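Local coordinates for envelope glycoprotein (Thogoto virus, PDB 5XEA) that probably attaches the virus to its host-cell receptor and later drives fusion of the viral and host membranes, at residues B[181-185]-B[186-190]. Numbering follows the deposited sequence.
Sequences FWTEK and DFSYL. With NAG (2-acetamido-2-deoxy-beta-D-glucopyranose), chain E; NAG (2-acetamido-2-deoxy-beta-D-glucopyranose), chain C.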
loop_
_atom_site.group_PDB
_atom_site.type_symbol
_atom_site.label_atom_id
_atom_site.label_comp_id
_atom_site.label_asym_id
_atom_site.label_seq_id
_atom_site.Cartn_x
_atom_site.Cartn_y
_atom_site.Cartn_z
ATOM N N PHE B 181 24.450 -19.369 5.046
ATOM C CA PHE B 181 24.908 -19.864 3.755
ATOM C C PHE B 181 24.093 -21.085 3.377
ATOM O O PHE B 181 23.971 -22.026 4.169
ATOM C CB PHE B 181 26.393 -20.235 3.742
ATOM C CG PHE B 181 26.846 -20.826 2.423
ATOM C CD1 PHE B 181 27.183 -20.000 1.356
ATOM C CD2 PHE B 181 26.910 -22.197 2.240
ATOM C CE1 PHE B 181 27.580 -20.532 0.134
ATOM C CE2 PHE B 181 27.316 -22.743 1.011
ATOM C CZ PHE B 181 27.648 -21.906 -0.040
ATOM N N TRP B 182 23.552 -21.076 2.161
ATOM C CA TRP B 182 22.897 -22.263 1.655
ATOM C C TRP B 182 23.002 -22.287 0.139
ATOM O O TRP B 182 23.263 -21.276 -0.518
ATOM C CB TRP B 182 21.436 -22.359 2.107
ATOM C CG TRP B 182 20.478 -21.432 1.415
ATOM C CD1 TRP B 182 19.671 -21.739 0.352
ATOM C CD2 TRP B 182 20.194 -20.069 1.754
ATOM N NE1 TRP B 182 18.919 -20.646 0.002
ATOM C CE2 TRP B 182 19.214 -19.609 0.848
ATOM C CE3 TRP B 182 20.676 -19.189 2.730
ATOM C CZ2 TRP B 182 18.716 -18.315 0.880
ATOM C CZ3 TRP B 182 20.174 -17.898 2.762
ATOM C CH2 TRP B 182 19.207 -17.475 1.843
ATOM N N THR B 183 22.804 -23.472 -0.393
ATOM C CA THR B 183 22.931 -23.734 -1.811
ATOM C C THR B 183 21.632 -24.345 -2.302
ATOM O O THR B 183 21.022 -25.163 -1.610
ATOM C CB THR B 183 24.103 -24.666 -2.073
ATOM O OG1 THR B 183 25.327 -23.953 -1.847
ATOM C CG2 THR B 183 24.070 -25.192 -3.492
ATOM N N GLU B 184 21.210 -23.935 -3.495
ATOM C CA GLU B 184 19.949 -24.405 -4.057
ATOM C C GLU B 184 20.054 -24.396 -5.576
ATOM O O GLU B 184 20.077 -23.327 -6.189
ATOM C CB GLU B 184 18.796 -23.525 -3.571
ATOM C CG GLU B 184 17.424 -24.061 -3.903
ATOM C CD GLU B 184 16.324 -23.260 -3.219
ATOM O OE1 GLU B 184 16.659 -22.352 -2.421
ATOM O OE2 GLU B 184 15.132 -23.540 -3.482
ATOM N N LYS B 185 20.125 -25.585 -6.174
ATOM C CA LYS B 185 20.208 -25.778 -7.628
ATOM C C LYS B 185 21.473 -25.086 -8.120
ATOM O O LYS B 185 22.567 -25.522 -7.725
ATOM C CB LYS B 185 18.894 -25.310 -8.260
ATOM C CG LYS B 185 17.647 -25.918 -7.686
ATOM C CD LYS B 185 16.557 -25.923 -8.729
ATOM C CE LYS B 185 15.198 -26.293 -8.184
ATOM N NZ LYS B 185 14.587 -25.126 -7.456
ATOM N N ASP B 186 21.387 -24.036 -8.946
ATOM C CA ASP B 186 22.533 -23.339 -9.507
ATOM C C ASP B 186 23.075 -22.227 -8.611
ATOM O O ASP B 186 24.201 -21.768 -8.840
ATOM C CB ASP B 186 22.125 -22.760 -10.870
ATOM C CG ASP B 186 20.911 -21.831 -10.784
ATOM O OD1 ASP B 186 20.004 -22.078 -9.943
ATOM O OD2 ASP B 186 20.880 -20.834 -11.561
ATOM N N PHE B 187 22.314 -21.806 -7.598
ATOM C CA PHE B 187 22.628 -20.663 -6.758
ATOM C C PHE B 187 23.198 -21.107 -5.418
ATOM O O PHE B 187 22.795 -22.124 -4.848
ATOM C CB PHE B 187 21.369 -19.810 -6.505
ATOM C CG PHE B 187 21.260 -18.597 -7.392
ATOM C CD1 PHE B 187 21.812 -17.390 -7.013
ATOM C CD2 PHE B 187 20.615 -18.670 -8.614
ATOM C CE1 PHE B 187 21.710 -16.263 -7.831
ATOM C CE2 PHE B 187 20.519 -17.557 -9.446
ATOM C CZ PHE B 187 21.067 -16.358 -9.052
ATOM N N SER B 188 24.128 -20.310 -4.911
ATOM C CA SER B 188 24.398 -20.272 -3.479
ATOM C C SER B 188 24.153 -18.861 -2.958
ATOM O O SER B 188 24.263 -17.879 -3.701
ATOM C CB SER B 188 25.833 -20.722 -3.166
ATOM O OG SER B 188 26.032 -22.064 -3.590
ATOM N N TYR B 189 23.822 -18.773 -1.672
ATOM C CA TYR B 189 23.457 -17.523 -1.023
ATOM C C TYR B 189 24.237 -17.361 0.271
ATOM O O TYR B 189 24.322 -18.292 1.080
ATOM C CB TYR B 189 21.966 -17.467 -0.690
ATOM C CG TYR B 189 21.052 -17.767 -1.847
ATOM C CD1 TYR B 189 20.478 -16.743 -2.585
ATOM C CD2 TYR B 189 20.747 -19.074 -2.182
ATOM C CE1 TYR B 189 19.622 -17.014 -3.651
ATOM C CE2 TYR B 189 19.889 -19.361 -3.257
ATOM C CZ TYR B 189 19.334 -18.324 -3.979
ATOM O OH TYR B 189 18.496 -18.623 -5.029
ATOM N N LEU B 190 24.785 -16.169 0.470
ATOM C CA LEU B 190 25.447 -15.807 1.721
ATOM C C LEU B 190 24.805 -14.527 2.259
ATOM O O LEU B 190 24.810 -13.495 1.575
ATOM C CB LEU B 190 26.954 -15.619 1.512
ATOM C CG LEU B 190 27.790 -15.227 2.741
ATOM C CD1 LEU B 190 27.721 -16.275 3.850
ATOM C CD2 LEU B 190 29.218 -14.986 2.310
HETATM C C1 NAG E . 15.935 -23.848 1.493
HETATM C C2 NAG E . 16.991 -24.168 2.555
HETATM C C3 NAG E . 18.034 -25.109 1.987
HETATM C C4 NAG E . 17.407 -26.469 1.735
HETATM C C5 NAG E . 16.189 -26.351 0.816
HETATM C C6 NAG E . 14.944 -27.023 1.357
HETATM C C7 NAG E . 17.123 -22.200 4.024
HETATM C C8 NAG E . 17.906 -20.972 4.378
HETATM N N2 NAG E . 17.621 -22.946 3.035
HETATM O O3 NAG E . 19.107 -25.230 2.914
HETATM O O4 NAG E . 18.364 -27.328 1.123
HETATM O O5 NAG E . 15.835 -24.990 0.485
HETATM O O6 NAG E . 15.060 -27.323 2.742
HETATM O O7 NAG E . 16.086 -22.500 4.605
HETATM C C1 NAG C . 11.500 -20.996 1.001
HETATM C C2 NAG C . 11.203 -22.490 1.178
HETATM C C3 NAG C . 12.330 -23.186 1.954
HETATM C C4 NAG C . 13.696 -22.872 1.357
HETATM C C5 NAG C . 13.846 -21.352 1.287
HETATM C C6 NAG C . 15.126 -20.872 0.645
HETATM C C7 NAG C . 8.813 -23.038 1.231
HETATM C C8 NAG C . 7.596 -23.183 2.089
HETATM N N2 NAG C . 9.933 -22.674 1.861
HETATM O O3 NAG C . 12.102 -24.592 1.961
HETATM O O4 NAG C . 14.699 -23.474 2.173
HETATM O O5 NAG C . 12.796 -20.824 0.472
HETATM O O6 NAG C . 15.011 -20.884 -0.771
HETATM O O7 NAG C . 8.784 -23.244 0.020
HETATM O O HOH W 1 18.035 -21.024 -6.016
#
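W182 and Y189 face each other across a tight antiparallel beta hairpin, strands 181-184 and 187-190, whose second strand continues the sheet by pairing with strand 40-56. Their backbones form a hydrogen-bonded pair, Y189 N to W182 O at 2.8 Å and W182 N to Y189 O at 3.1 Å. E184 and F187 make the next such pair and close the hairpin through a type II' turn, with K185 and D186 at its corners; K185, at the first corner, takes a positive phi of 60°. E184 N meets F187 O almost straight (177°), whereas F187 N approaches E184 O from above the carbonyl plane.

On the face with W182, the indole is turned back over its neighbour: with chi1 at 75°, CG sits between the backbone N and the carbonyl carbon. Y189 CB then lies over the six-membered ring, 3.6 Å from its centroid, in a CH-pi contact, while the phenol ring slides past the pyrrole side with little overlap, Y189 CD2 3.3 Å from W182 NE1. The acetamide of the outer sugar (NAG, chain E) covers the opposite indole face, its methyl C8 3.6 Å from W182 CD2. O6 of the inner sugar (NAG, chain C) donates to E184 OE1 at 2.8 Å. A water bridges Y189 OH and E184 O, reaching the phenol at its edge.

On the other face T183 OG1 and S188 OG lie close together, S188 OG also bonding P75 O, and the F181 ring passes beside S188 CB toward helix 77-86. Helix 421-437 packs against W182, F187 and Y189. This is a two-residue beta hairpin with a cross-strand aromatic pair, its tryptophan layered between tyrosine and an N-linked glycan in this gp64-family fusion glycoprotein.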